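Local coordinates for protein putative rubredoxin reductase (PDB 3FG2) that probably passes electrons from NADH through its bound FAD to a ferredoxin, serving the CYP199A2 cytochrome P450 system of Rhodopseudomonas palustris, at residues Arg289-Val293 and Pro318-Ser322; Ile273-Phe279 and Asn295-Ala300; Ala150-Leu155 and Val177-Val182. All blocks are in the same frame, centred on the assembly; numbering follows the deposited sequence.

Contact 1 (Arg289-Val293 and Pro318-Ser322); sequences RVESV and PWFWS. With FAD (flavin-adenine dinucleotide), chain B.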
loop_
_atom_site.group_PDB
_atom_site.type_symbol
_atom_site.label_atom_id
_atom_site.label_comp_id
_atom_site.label_asym_id
_atom_site.label_seq_id
_atom_site.Cartn_x
_atom_site.Cartn_y
_atom_site.Cartn_z
ATOM N N ARG A 289 -10.241 -5.829 1.028
ATOM C CA ARG A 289 -9.387 -5.107 0.095
ATOM C C ARG A 289 -8.043 -5.031 0.808
ATOM O O ARG A 289 -7.989 -4.659 1.969
ATOM C CB ARG A 289 -9.920 -3.691 -0.161
ATOM C CG ARG A 289 -9.175 -2.946 -1.272
ATOM C CD ARG A 289 -9.712 -1.539 -1.475
ATOM N NE ARG A 289 -9.349 -0.650 -0.373
ATOM C CZ ARG A 289 -8.181 -0.019 -0.274
ATOM N NH1 ARG A 289 -7.256 -0.175 -1.218
ATOM N NH2 ARG A 289 -7.931 0.759 0.774
ATOM N N VAL A 290 -6.962 -5.393 0.134
ATOM C CA VAL A 290 -5.659 -5.340 0.777
ATOM C C VAL A 290 -4.695 -4.447 0.020
ATOM O O VAL A 290 -4.589 -4.541 -1.201
ATOM C CB VAL A 290 -5.051 -6.749 0.906
ATOM C CG1 VAL A 290 -3.653 -6.665 1.497
ATOM C CG2 VAL A 290 -5.944 -7.611 1.789
ATOM N N GLU A 291 -3.997 -3.577 0.751
ATOM C CA GLU A 291 -3.032 -2.659 0.152
ATOM C C GLU A 291 -1.610 -3.117 0.419
ATOM O O GLU A 291 -1.030 -2.762 1.442
ATOM C CB GLU A 291 -3.158 -1.250 0.729
ATOM C CG GLU A 291 -4.521 -0.602 0.660
ATOM C CD GLU A 291 -4.512 0.804 1.263
ATOM O OE1 GLU A 291 -5.601 1.292 1.627
ATOM O OE2 GLU A 291 -3.422 1.421 1.363
ATOM N N SER A 292 -1.039 -3.892 -0.491
ATOM C CA SER A 292 0.329 -4.342 -0.317
ATOM C C SER A 292 0.866 -4.865 -1.643
ATOM O O SER A 292 0.105 -5.279 -2.513
ATOM C CB SER A 292 0.403 -5.436 0.754
ATOM O OG SER A 292 -0.170 -6.650 0.295
ATOM N N VAL A 293 2.183 -4.830 -1.795
ATOM C CA VAL A 293 2.819 -5.307 -3.009
ATOM C C VAL A 293 2.518 -6.781 -3.157
ATOM O O VAL A 293 2.286 -7.280 -4.260
ATOM C CB VAL A 293 4.340 -5.101 -2.942
ATOM C CG1 VAL A 293 5.013 -5.801 -4.102
ATOM C CG2 VAL A 293 4.649 -3.613 -2.947
ATOM N N PRO A 318 -1.339 -12.962 2.878
ATOM C CA PRO A 318 -0.978 -11.581 3.197
ATOM C C PRO A 318 0.205 -11.326 4.129
ATOM O O PRO A 318 0.325 -11.918 5.208
ATOM C CB PRO A 318 -2.279 -11.021 3.761
ATOM C CG PRO A 318 -2.817 -12.183 4.515
ATOM C CD PRO A 318 -2.601 -13.335 3.546
ATOM N N TRP A 319 1.080 -10.432 3.688
ATOM C CA TRP A 319 2.229 -10.006 4.470
ATOM C C TRP A 319 2.600 -8.596 4.023
ATOM O O TRP A 319 2.433 -8.235 2.856
ATOM C CB TRP A 319 3.421 -10.969 4.330
ATOM C CG TRP A 319 3.819 -11.348 2.942
ATOM C CD1 TRP A 319 3.350 -12.403 2.215
ATOM C CD2 TRP A 319 4.809 -10.707 2.131
ATOM N NE1 TRP A 319 3.993 -12.466 0.999
ATOM C CE2 TRP A 319 4.890 -11.435 0.920
ATOM C CE3 TRP A 319 5.635 -9.590 2.308
ATOM C CZ2 TRP A 319 5.767 -11.079 -0.110
ATOM C CZ3 TRP A 319 6.506 -9.238 1.289
ATOM C CH2 TRP A 319 6.563 -9.982 0.092
ATOM N N PHE A 320 3.083 -7.796 4.964
ATOM C CA PHE A 320 3.437 -6.414 4.684
ATOM C C PHE A 320 4.754 -6.063 5.362
ATOM O O PHE A 320 5.298 -6.863 6.137
ATOM C CB PHE A 320 2.352 -5.483 5.237
ATOM C CG PHE A 320 0.948 -6.031 5.126
ATOM C CD1 PHE A 320 0.052 -5.510 4.194
ATOM C CD2 PHE A 320 0.511 -7.051 5.978
ATOM C CE1 PHE A 320 -1.258 -5.990 4.109
ATOM C CE2 PHE A 320 -0.801 -7.545 5.904
ATOM C CZ PHE A 320 -1.684 -7.010 4.966
ATOM N N TRP A 321 5.265 -4.869 5.074
ATOM C CA TRP A 321 6.491 -4.403 5.715
ATOM C C TRP A 321 6.544 -2.880 5.697
ATOM O O TRP A 321 5.800 -2.232 4.964
ATOM C CB TRP A 321 7.729 -5.001 5.044
ATOM C CG TRP A 321 8.221 -4.272 3.824
ATOM C CD1 TRP A 321 9.126 -3.246 3.788
ATOM C CD2 TRP A 321 7.869 -4.548 2.466
ATOM N NE1 TRP A 321 9.363 -2.874 2.489
ATOM C CE2 TRP A 321 8.605 -3.656 1.655
ATOM C CE3 TRP A 321 7.005 -5.465 1.853
ATOM C CZ2 TRP A 321 8.503 -3.654 0.255
ATOM C CZ3 TRP A 321 6.904 -5.464 0.459
ATOM C CH2 TRP A 321 7.651 -4.562 -0.321
ATOM N N SER A 322 7.412 -2.316 6.530
ATOM C CA SER A 322 7.558 -0.870 6.620
ATOM C C SER A 322 8.972 -0.578 7.103
ATOM O O SER A 322 9.487 -1.274 7.981
ATOM C CB SER A 322 6.531 -0.304 7.610
ATOM O OG SER A 322 6.546 1.111 7.617
HETATM P PA FAD B . -0.777 1.156 -7.862
HETATM O O1A FAD B . -1.245 2.363 -7.133
HETATM O O2A FAD B . 0.521 0.772 -7.824
HETATM O O5B FAD B . -0.974 1.633 -9.310
HETATM C C5B FAD B . -2.241 2.113 -9.862
HETATM C C4B FAD B . -1.850 2.744 -11.216
HETATM O O4B FAD B . -3.085 2.838 -12.022
HETATM C C3B FAD B . -1.290 4.177 -11.147
HETATM O O3B FAD B . -0.133 4.428 -11.882
HETATM C C2B FAD B . -2.501 4.998 -11.489
HETATM O O2B FAD B . -2.198 6.296 -11.898
HETATM C C1B FAD B . -3.085 4.182 -12.604
HETATM N N9A FAD B . -4.496 4.400 -12.933
HETATM C C8A FAD B . -5.515 4.680 -12.059
HETATM N N7A FAD B . -6.687 4.832 -12.664
HETATM C C5A FAD B . -6.430 4.646 -13.991
HETATM C C6A FAD B . -7.309 4.687 -15.181
HETATM N N6A FAD B . -8.598 4.934 -15.144
HETATM N N1A FAD B . -6.670 4.441 -16.381
HETATM C C2A FAD B . -5.324 4.178 -16.466
HETATM N N3A FAD B . -4.453 4.123 -15.430
HETATM C C4A FAD B . -5.055 4.365 -14.208
HETATM N N1 FAD B . 3.330 -1.987 0.166
HETATM C C2 FAD B . 4.132 -2.876 0.752
HETATM O O2 FAD B . 3.837 -4.031 0.819
HETATM N N3 FAD B . 5.390 -2.501 1.329
HETATM C C4 FAD B . 5.836 -1.191 1.300
HETATM O O4 FAD B . 6.913 -0.911 1.795
HETATM C C4X FAD B . 4.968 -0.209 0.657
HETATM N N5 FAD B . 5.356 1.088 0.590
HETATM C C5X FAD B . 4.515 1.992 -0.034
HETATM C C6 FAD B . 4.946 3.347 -0.107
HETATM C C7 FAD B . 4.179 4.319 -0.717
HETATM C C7M FAD B . 4.683 5.748 -0.768
HETATM C C8 FAD B . 2.884 3.961 -1.307
HETATM C C8M FAD B . 1.993 4.973 -1.993
HETATM C C9 FAD B . 2.445 2.623 -1.237
HETATM C C9A FAD B . 3.247 1.638 -0.611
HETATM N N10 FAD B . 2.864 0.235 -0.516
HETATM C C10 FAD B . 3.686 -0.673 0.090
HETATM C "C1'" FAD B . 1.561 -0.154 -1.112
HETATM C "C2'" FAD B . 1.755 -0.610 -2.590
HETATM O "O2'" FAD B . 2.404 0.429 -3.290
HETATM C "C3'" FAD B . 0.386 -0.902 -3.170
HETATM O "O3'" FAD B . -0.219 -1.970 -2.450
HETATM C "C4'" FAD B . 0.517 -1.286 -4.634
HETATM O "O4'" FAD B . 1.140 -0.213 -5.387
HETATM C "C5'" FAD B . -0.861 -1.562 -5.183
HETATM O "O5'" FAD B . -0.688 -1.914 -6.712
HETATM P P FAD B . -1.751 -1.499 -7.688
HETATM O O1P FAD B . -1.193 -2.066 -9.024
HETATM O O2P FAD B . -3.035 -1.928 -7.355
HETATM O O3P FAD B . -1.826 -0.037 -7.768
#

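Contact 2 (Ile273-Phe279 and Asn295-Ala300); sequences IGDCALF and NATDQA. With FAD (flavin-adenine dinucleotide), chain B.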
loop_
_atom_site.group_PDB
_atom_site.type_symbol
_atom_site.label_atom_id
_atom_site.label_comp_id
_atom_site.label_asym_id
_atom_site.label_seq_id
_atom_site.Cartn_x
_atom_site.Cartn_y
_atom_site.Cartn_z
ATOM N N ILE A 273 -7.863 -6.368 -9.847
ATOM C CA ILE A 273 -6.768 -6.825 -9.000
ATOM C C ILE A 273 -6.045 -5.664 -8.312
ATOM O O ILE A 273 -6.064 -4.524 -8.795
ATOM C CB ILE A 273 -5.708 -7.594 -9.823
ATOM C CG1 ILE A 273 -5.176 -6.692 -10.939
ATOM C CG2 ILE A 273 -6.301 -8.870 -10.397
ATOM C CD1 ILE A 273 -4.045 -7.295 -11.722
ATOM N N GLY A 274 -5.400 -5.970 -7.186
ATOM C CA GLY A 274 -4.651 -4.960 -6.463
ATOM C C GLY A 274 -5.429 -4.132 -5.462
ATOM O O GLY A 274 -6.462 -4.545 -4.948
ATOM N N ASP A 275 -4.917 -2.946 -5.181
ATOM C CA ASP A 275 -5.550 -2.051 -4.229
ATOM C C ASP A 275 -7.010 -1.735 -4.553
ATOM O O ASP A 275 -7.800 -1.488 -3.646
ATOM C CB ASP A 275 -4.760 -0.746 -4.143
ATOM C CG ASP A 275 -3.495 -0.877 -3.315
ATOM O OD1 ASP A 275 -3.105 -2.016 -2.971
ATOM O OD2 ASP A 275 -2.887 0.172 -3.009
ATOM N N CYS A 276 -7.370 -1.757 -5.834
ATOM C CA CYS A 276 -8.736 -1.421 -6.235
ATOM C C CYS A 276 -9.751 -2.536 -6.055
ATOM O O CYS A 276 -10.960 -2.293 -6.127
ATOM C CB CYS A 276 -8.764 -0.965 -7.700
ATOM S SG CYS A 276 -8.744 -2.311 -8.943
ATOM N N ALA A 277 -9.271 -3.749 -5.801
ATOM C CA ALA A 277 -10.160 -4.900 -5.669
ATOM C C ALA A 277 -10.643 -5.304 -4.271
ATOM O O ALA A 277 -9.854 -5.414 -3.330
ATOM C CB ALA A 277 -9.520 -6.107 -6.360
ATOM N N LEU A 278 -11.953 -5.534 -4.168
ATOM C CA LEU A 278 -12.609 -5.965 -2.931
ATOM C C LEU A 278 -13.011 -7.415 -3.233
ATOM O O LEU A 278 -14.136 -7.694 -3.661
ATOM C CB LEU A 278 -13.860 -5.119 -2.671
ATOM C CG LEU A 278 -14.401 -5.029 -1.240
ATOM C CD1 LEU A 278 -15.773 -4.360 -1.275
ATOM C CD2 LEU A 278 -14.496 -6.413 -0.600
ATOM N N PHE A 279 -12.076 -8.330 -3.005
ATOM C CA PHE A 279 -12.273 -9.739 -3.305
ATOM C C PHE A 279 -12.827 -10.638 -2.209
ATOM O O PHE A 279 -12.782 -10.324 -1.018
ATOM C CB PHE A 279 -10.947 -10.328 -3.777
ATOM C CG PHE A 279 -9.905 -10.393 -2.700
ATOM C CD1 PHE A 279 -9.643 -11.589 -2.039
ATOM C CD2 PHE A 279 -9.199 -9.248 -2.328
ATOM C CE1 PHE A 279 -8.685 -11.646 -1.015
ATOM C CE2 PHE A 279 -8.246 -9.290 -1.314
ATOM C CZ PHE A 279 -7.983 -10.490 -0.654
ATOM N N ASN A 295 -0.122 -8.437 -2.167
ATOM C CA ASN A 295 -1.470 -8.595 -2.683
ATOM C C ASN A 295 -1.582 -8.282 -4.171
ATOM O O ASN A 295 -2.232 -9.009 -4.919
ATOM C CB ASN A 295 -2.429 -7.707 -1.900
ATOM C CG ASN A 295 -3.851 -7.835 -2.382
ATOM O OD1 ASN A 295 -4.397 -6.916 -3.001
ATOM N ND2 ASN A 295 -4.460 -8.985 -2.117
ATOM N N ALA A 296 -0.950 -7.195 -4.599
ATOM C CA ALA A 296 -0.995 -6.800 -5.999
ATOM C C ALA A 296 -0.345 -7.875 -6.857
ATOM O O ALA A 296 -0.868 -8.275 -7.899
ATOM C CB ALA A 296 -0.266 -5.463 -6.191
ATOM N N THR A 297 0.802 -8.343 -6.390
ATOM C CA THR A 297 1.575 -9.352 -7.086
ATOM C C THR A 297 0.887 -10.712 -7.158
ATOM O O THR A 297 0.700 -11.254 -8.246
ATOM C CB THR A 297 2.955 -9.498 -6.412
ATOM O OG1 THR A 297 3.673 -8.264 -6.544
ATOM C CG2 THR A 297 3.753 -10.619 -7.037
ATOM N N ASP A 298 0.508 -11.266 -6.012
ATOM C CA ASP A 298 -0.134 -12.574 -5.999
ATOM C C ASP A 298 -1.459 -12.557 -6.741
ATOM O O ASP A 298 -1.813 -13.519 -7.425
ATOM C CB ASP A 298 -0.357 -13.067 -4.567
ATOM C CG ASP A 298 0.939 -13.265 -3.805
ATOM O OD1 ASP A 298 1.996 -13.504 -4.441
ATOM O OD2 ASP A 298 0.893 -13.194 -2.559
ATOM N N GLN A 299 -2.200 -11.464 -6.616
ATOM C CA GLN A 299 -3.471 -11.382 -7.308
ATOM C C GLN A 299 -3.230 -11.372 -8.813
ATOM O O GLN A 299 -3.972 -12.004 -9.574
ATOM C CB GLN A 299 -4.243 -10.141 -6.865
ATOM C CG GLN A 299 -5.214 -10.417 -5.728
ATOM C CD GLN A 299 -6.081 -9.224 -5.403
ATOM O OE1 GLN A 299 -6.461 -8.459 -6.294
ATOM N NE2 GLN A 299 -6.418 -9.066 -4.129
ATOM N N ALA A 300 -2.181 -10.671 -9.239
ATOM C CA ALA A 300 -1.848 -10.611 -10.656
ATOM C C ALA A 300 -1.537 -12.022 -11.161
ATOM O O ALA A 300 -2.009 -12.430 -12.223
ATOM C CB ALA A 300 -0.655 -9.701 -10.878
HETATM P PA FAD B . -0.777 1.156 -7.862
HETATM O O1A FAD B . -1.245 2.363 -7.133
HETATM O O2A FAD B . 0.521 0.772 -7.824
HETATM O O5B FAD B . -0.974 1.633 -9.310
HETATM C C5B FAD B . -2.241 2.113 -9.862
HETATM C C4B FAD B . -1.850 2.744 -11.216
HETATM O O4B FAD B . -3.085 2.838 -12.022
HETATM C C3B FAD B . -1.290 4.177 -11.147
HETATM O O3B FAD B . -0.133 4.428 -11.882
HETATM C C2B FAD B . -2.501 4.998 -11.489
HETATM O O2B FAD B . -2.198 6.296 -11.898
HETATM C C1B FAD B . -3.085 4.182 -12.604
HETATM N N9A FAD B . -4.496 4.400 -12.933
HETATM C C8A FAD B . -5.515 4.680 -12.059
HETATM N N7A FAD B . -6.687 4.832 -12.664
HETATM C C5A FAD B . -6.430 4.646 -13.991
HETATM C C6A FAD B . -7.309 4.687 -15.181
HETATM N N6A FAD B . -8.598 4.934 -15.144
HETATM N N1A FAD B . -6.670 4.441 -16.381
HETATM C C2A FAD B . -5.324 4.178 -16.466
HETATM N N3A FAD B . -4.453 4.123 -15.430
HETATM C C4A FAD B . -5.055 4.365 -14.208
HETATM N N1 FAD B . 3.330 -1.987 0.166
HETATM C C2 FAD B . 4.132 -2.876 0.752
HETATM O O2 FAD B . 3.837 -4.031 0.819
HETATM N N3 FAD B . 5.390 -2.501 1.329
HETATM C C4 FAD B . 5.836 -1.191 1.300
HETATM O O4 FAD B . 6.913 -0.911 1.795
HETATM C C4X FAD B . 4.968 -0.209 0.657
HETATM N N5 FAD B . 5.356 1.088 0.590
HETATM C C5X FAD B . 4.515 1.992 -0.034
HETATM C C6 FAD B . 4.946 3.347 -0.107
HETATM C C7 FAD B . 4.179 4.319 -0.717
HETATM C C7M FAD B . 4.683 5.748 -0.768
HETATM C C8 FAD B . 2.884 3.961 -1.307
HETATM C C8M FAD B . 1.993 4.973 -1.993
HETATM C C9 FAD B . 2.445 2.623 -1.237
HETATM C C9A FAD B . 3.247 1.638 -0.611
HETATM N N10 FAD B . 2.864 0.235 -0.516
HETATM C C10 FAD B . 3.686 -0.673 0.090
HETATM C "C1'" FAD B . 1.561 -0.154 -1.112
HETATM C "C2'" FAD B . 1.755 -0.610 -2.590
HETATM O "O2'" FAD B . 2.404 0.429 -3.290
HETATM C "C3'" FAD B . 0.386 -0.902 -3.170
HETATM O "O3'" FAD B . -0.219 -1.970 -2.450
HETATM C "C4'" FAD B . 0.517 -1.286 -4.634
HETATM O "O4'" FAD B . 1.140 -0.213 -5.387
HETATM C "C5'" FAD B . -0.861 -1.562 -5.183
HETATM O "O5'" FAD B . -0.688 -1.914 -6.712
HETATM P P FAD B . -1.751 -1.499 -7.688
HETATM O O1P FAD B . -1.193 -2.066 -9.024
HETATM O O2P FAD B . -3.035 -1.928 -7.355
HETATM O O3P FAD B . -1.826 -0.037 -7.768
HETATM O O HOH W 1 -7.152 -6.222 -2.578
#

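Contact 3 (Ala150-Leu155 and Val177-Val182); sequences AGFIGL and VMARVV. With FAD (flavin-adenine dinucleotide), chain B.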
loop_
_atom_site.group_PDB
_atom_site.type_symbol
_atom_site.label_atom_id
_atom_site.label_comp_id
_atom_site.label_asym_id
_atom_site.label_seq_id
_atom_site.Cartn_x
_atom_site.Cartn_y
_atom_site.Cartn_z
ATOM N N ALA A 150 -0.698 8.979 11.093
ATOM C CA ALA A 150 0.380 8.127 11.581
ATOM C C ALA A 150 0.372 6.726 10.969
ATOM O O ALA A 150 0.595 5.734 11.661
ATOM C CB ALA A 150 0.322 8.037 13.102
ATOM N N GLY A 151 0.106 6.650 9.672
ATOM C CA GLY A 151 0.113 5.368 8.999
ATOM C C GLY A 151 1.552 5.052 8.642
ATOM O O GLY A 151 2.450 5.837 8.968
ATOM N N PHE A 152 1.786 3.919 7.984
ATOM C CA PHE A 152 3.144 3.537 7.602
ATOM C C PHE A 152 3.876 4.646 6.853
ATOM O O PHE A 152 4.972 5.059 7.234
ATOM C CB PHE A 152 3.137 2.294 6.705
ATOM C CG PHE A 152 2.655 1.054 7.381
ATOM C CD1 PHE A 152 3.169 0.673 8.619
ATOM C CD2 PHE A 152 1.700 0.243 6.770
ATOM C CE1 PHE A 152 2.743 -0.492 9.238
ATOM C CE2 PHE A 152 1.266 -0.929 7.386
ATOM C CZ PHE A 152 1.792 -1.294 8.624
ATOM N N ILE A 153 3.262 5.119 5.776
ATOM C CA ILE A 153 3.877 6.144 4.950
ATOM C C ILE A 153 4.239 7.398 5.733
ATOM O O ILE A 153 5.355 7.896 5.631
ATOM C CB ILE A 153 2.958 6.504 3.770
ATOM C CG1 ILE A 153 2.707 5.249 2.933
ATOM C CG2 ILE A 153 3.604 7.602 2.915
ATOM C CD1 ILE A 153 1.694 5.426 1.836
ATOM N N GLY A 154 3.299 7.901 6.520
ATOM C CA GLY A 154 3.563 9.092 7.299
ATOM C C GLY A 154 4.788 8.979 8.188
ATOM O O GLY A 154 5.578 9.923 8.279
ATOM N N LEU A 155 4.957 7.833 8.847
ATOM C CA LEU A 155 6.092 7.640 9.742
ATOM C C LEU A 155 7.386 7.398 8.984
ATOM O O LEU A 155 8.450 7.853 9.406
ATOM C CB LEU A 155 5.822 6.488 10.711
ATOM C CG LEU A 155 4.664 6.737 11.698
ATOM C CD1 LEU A 155 4.494 5.534 12.617
ATOM C CD2 LEU A 155 4.947 7.984 12.527
ATOM N N VAL A 177 -0.133 5.211 17.082
ATOM C CA VAL A 177 0.207 5.165 15.668
ATOM C C VAL A 177 -0.123 3.838 14.989
ATOM O O VAL A 177 -0.178 2.799 15.633
ATOM C CB VAL A 177 1.712 5.462 15.454
ATOM C CG1 VAL A 177 2.047 6.840 16.004
ATOM C CG2 VAL A 177 2.562 4.404 16.136
ATOM N N MET A 178 -0.342 3.892 13.678
ATOM C CA MET A 178 -0.651 2.709 12.892
ATOM C C MET A 178 -1.815 1.899 13.467
ATOM O O MET A 178 -1.885 0.686 13.276
ATOM C CB MET A 178 0.599 1.828 12.796
ATOM C CG MET A 178 1.802 2.516 12.139
ATOM S SD MET A 178 3.260 1.456 12.042
ATOM C CE MET A 178 4.071 1.833 13.568
ATOM N N ALA A 179 -2.731 2.573 14.156
ATOM C CA ALA A 179 -3.874 1.919 14.797
ATOM C C ALA A 179 -4.708 1.027 13.881
ATOM O O ALA A 179 -5.347 0.070 14.335
ATOM C CB ALA A 179 -4.769 2.969 15.450
ATOM N N ARG A 180 -4.701 1.348 12.595
ATOM C CA ARG A 180 -5.453 0.592 11.602
ATOM C C ARG A 180 -4.747 -0.696 11.173
ATOM O O ARG A 180 -5.387 -1.596 10.622
ATOM C CB ARG A 180 -5.682 1.475 10.368
ATOM C CG ARG A 180 -6.368 0.811 9.178
ATOM C CD ARG A 180 -7.843 0.514 9.462
ATOM N NE ARG A 180 -8.069 -0.895 9.772
ATOM C CZ ARG A 180 -8.308 -1.840 8.868
ATOM N NH1 ARG A 180 -8.365 -1.538 7.577
ATOM N NH2 ARG A 180 -8.476 -3.093 9.255
ATOM N N VAL A 181 -3.446 -0.804 11.443
ATOM C CA VAL A 181 -2.705 -1.974 10.986
ATOM C C VAL A 181 -1.815 -2.792 11.929
ATOM O O VAL A 181 -1.419 -3.898 11.565
ATOM C CB VAL A 181 -1.844 -1.597 9.757
ATOM C CG1 VAL A 181 -2.740 -1.275 8.570
ATOM C CG2 VAL A 181 -0.978 -0.387 10.086
ATOM N N VAL A 182 -1.484 -2.274 13.110
ATOM C CA VAL A 182 -0.634 -3.031 14.039
ATOM C C VAL A 182 -1.213 -3.040 15.450
ATOM O O VAL A 182 -2.073 -2.212 15.778
ATOM C CB VAL A 182 0.809 -2.444 14.119
ATOM C CG1 VAL A 182 1.409 -2.336 12.730
ATOM C CG2 VAL A 182 0.792 -1.079 14.806
HETATM P PA FAD B . -0.777 1.156 -7.862
HETATM O O1A FAD B . -1.245 2.363 -7.133
HETATM O O2A FAD B . 0.521 0.772 -7.824
HETATM O O5B FAD B . -0.974 1.633 -9.310
HETATM C C5B FAD B . -2.241 2.113 -9.862
HETATM C C4B FAD B . -1.850 2.744 -11.216
HETATM O O4B FAD B . -3.085 2.838 -12.022
HETATM C C3B FAD B . -1.290 4.177 -11.147
HETATM O O3B FAD B . -0.133 4.428 -11.882
HETATM C C2B FAD B . -2.501 4.998 -11.489
HETATM O O2B FAD B . -2.198 6.296 -11.898
HETATM C C1B FAD B . -3.085 4.182 -12.604
HETATM N N9A FAD B . -4.496 4.400 -12.933
HETATM C C8A FAD B . -5.515 4.680 -12.059
HETATM N N7A FAD B . -6.687 4.832 -12.664
HETATM C C5A FAD B . -6.430 4.646 -13.991
HETATM C C6A FAD B . -7.309 4.687 -15.181
HETATM N N6A FAD B . -8.598 4.934 -15.144
HETATM N N1A FAD B . -6.670 4.441 -16.381
HETATM C C2A FAD B . -5.324 4.178 -16.466
HETATM N N3A FAD B . -4.453 4.123 -15.430
HETATM C C4A FAD B . -5.055 4.365 -14.208
HETATM N N1 FAD B . 3.330 -1.987 0.166
HETATM C C2 FAD B . 4.132 -2.876 0.752
HETATM O O2 FAD B . 3.837 -4.031 0.819
HETATM N N3 FAD B . 5.390 -2.501 1.329
HETATM C C4 FAD B . 5.836 -1.191 1.300
HETATM O O4 FAD B . 6.913 -0.911 1.795
HETATM C C4X FAD B . 4.968 -0.209 0.657
HETATM N N5 FAD B . 5.356 1.088 0.590
HETATM C C5X FAD B . 4.515 1.992 -0.034
HETATM C C6 FAD B . 4.946 3.347 -0.107
HETATM C C7 FAD B . 4.179 4.319 -0.717
HETATM C C7M FAD B . 4.683 5.748 -0.768
HETATM C C8 FAD B . 2.884 3.961 -1.307
HETATM C C8M FAD B . 1.993 4.973 -1.993
HETATM C C9 FAD B . 2.445 2.623 -1.237
HETATM C C9A FAD B . 3.247 1.638 -0.611
HETATM N N10 FAD B . 2.864 0.235 -0.516
HETATM C C10 FAD B . 3.686 -0.673 0.090
HETATM C "C1'" FAD B . 1.561 -0.154 -1.112
HETATM C "C2'" FAD B . 1.755 -0.610 -2.590
HETATM O "O2'" FAD B . 2.404 0.429 -3.290
HETATM C "C3'" FAD B . 0.386 -0.902 -3.170
HETATM O "O3'" FAD B . -0.219 -1.970 -2.450
HETATM C "C4'" FAD B . 0.517 -1.286 -4.634
HETATM O "O4'" FAD B . 1.140 -0.213 -5.387
HETATM C "C5'" FAD B . -0.861 -1.562 -5.183
HETATM O "O5'" FAD B . -0.688 -1.914 -6.712
HETATM P P FAD B . -1.751 -1.499 -7.688
HETATM O O1P FAD B . -1.193 -2.066 -9.024
HETATM O O2P FAD B . -3.035 -1.928 -7.355
HETATM O O3P FAD B . -1.826 -0.037 -7.768
#

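Contact 1 (Arg289-Val293 and Pro318-Ser322)
With chi1 of Val290 at 176°, CG1 stands opposite the backbone N and meets the Phe320 ring, whose own chi1 of -36° swings it back toward the 289-293 loop. The two side chains cross at about a right angle, and Val290 CG1 lies 3.6 Å from Phe320 CE1. Beside it, Ser292 CB packs 3.5 Å from Phe320 CD1, approaching obliquely, while the carbonyl oxygen of Glu291 sits near the ring plane at its edge. The hydroxyl of Ser292 is turned to the helix instead: as N-cap of helix 293-306 it bonds to Asn295 N. This loop belongs to the FAD-binding part of the two-dinucleotide-domain reductase fold, and strand 319-324 is the first of the C-terminal antiparallel sheet, so the contact joins the two at the flavin. Val293 N donates to FAD O2 over 3.2 Å in a nearly straight bond (168°), with the start of the helix pointing at the pyrimidine end, which would favour negative charge there. That end turns its N3 corner onto one face of the Trp321 indole, the ring systems steeply inclined, with FAD N3 3.1 Å above the indole plane and over its centre. The same indole touches the loop through Trp321 CH2, 4.1 Å from Val293 CG2.

Contact 2 (Ile273-Phe279 and Asn295-Ala300)
Gln299 and Phe279 meet with amide and ring planes 69° apart, at the place where helix 293-306 packs on the Gly274-Asp275 turn that, in this FAD-binding Rossmann-type fold, follows the edge strand 270-272 of the parallel sheet. The extended end of Gln299 reaches back along Ile273, the two side chains running past each other in opposite directions. Gln299 OE1 accepts from Gly274 N at 2.8 Å, with the donor 49° above the carbonyl plane rather than on a lone pair. At the other end of the amide, Gln299 NE2 lies obliquely to the Phe279 ring, 3.3 Å from CD2. Phe279 has CG between its backbone N and carbonyl carbon (chi1 68°), which turns the ring toward the helix; Tyr314 meets that ring edge-to-face.

Close approach of the backbones, with Gly274 CA 4.1 Å from Ala296 CA, involves two small residues that also line the cofactor pocket. Gly274 CA lies 3.5 Å from FAD O2P, on the flavin-side phosphate. Ala296 CB rests 3.6 Å from FAD O5', and Asp275 grips FAD twice: its N donates to FAD O2P at 3.1 Å, and its OD1 accepts the ribityl hydroxyl FAD O3' at 2.9 Å.

Contact 3 (Ala150-Leu155 and Val177-Val182)
Phe152 lays the far end of its ring against Val181, with Phe152 CZ 3.3 Å from Val181 CG2. Met178 SD comes obliquely to the CD1-CE1 side of the ring, 4.5 Å from the Phe152 centroid and 65° off the normal, a Met-aromatic contact in which the two side chains cross at about a right angle. A bend at chi3 (-90°) turns Met178 CE toward Leu155, where it lies 3.8 Å from CD1. Gly151 occupies the N-cap position of helix 152-163, and with Gly154 it fits the glycine-rich turn of a second Rossmann-type unit, consistent with an NADH-binding domain; the 177-182 loop, beyond the next strand, closes on this turn. One backbone bond ties them, Met178 N to Ala150 O at 2.9 Å and bent to 142°. Next to it, Ala150 CB packs 3.6 Å from Val177 CG1. Met178 O accepts both Val181 N and Val182 N, which fixes the turn presenting Val181 to the ring. Strands 319-324 and 327-333 also touch Phe152, while Ile153 CD1 reaches FAD C8 at 3.7 Å.

In the fold
All three contacts touch the same FAD: contacts 1 and 2 share the ribityl O3', contact 2 going on to the phosphate and contact 1 to the pyrimidine end, while contact 3 reaches the dimethylbenzene end through Ile153. Contacts 1 and 2 have centres about 10 Å apart and alternate along the chain; Arg289 NH1 lies 2.8 Å from Asp275 O, a probable hydrogen bond, and Glu291 CA is 3.2 Å from Asp275 OD1. Contact 3 meets contact 1 where Phe152 CD1 packs 3.5 Å from Ser322 OG. It does not touch contact 2, the nearest atoms being about 8 Å apart. Strand 319-324 thus lies between the cofactor-binding loop and the second Rossmann-type unit.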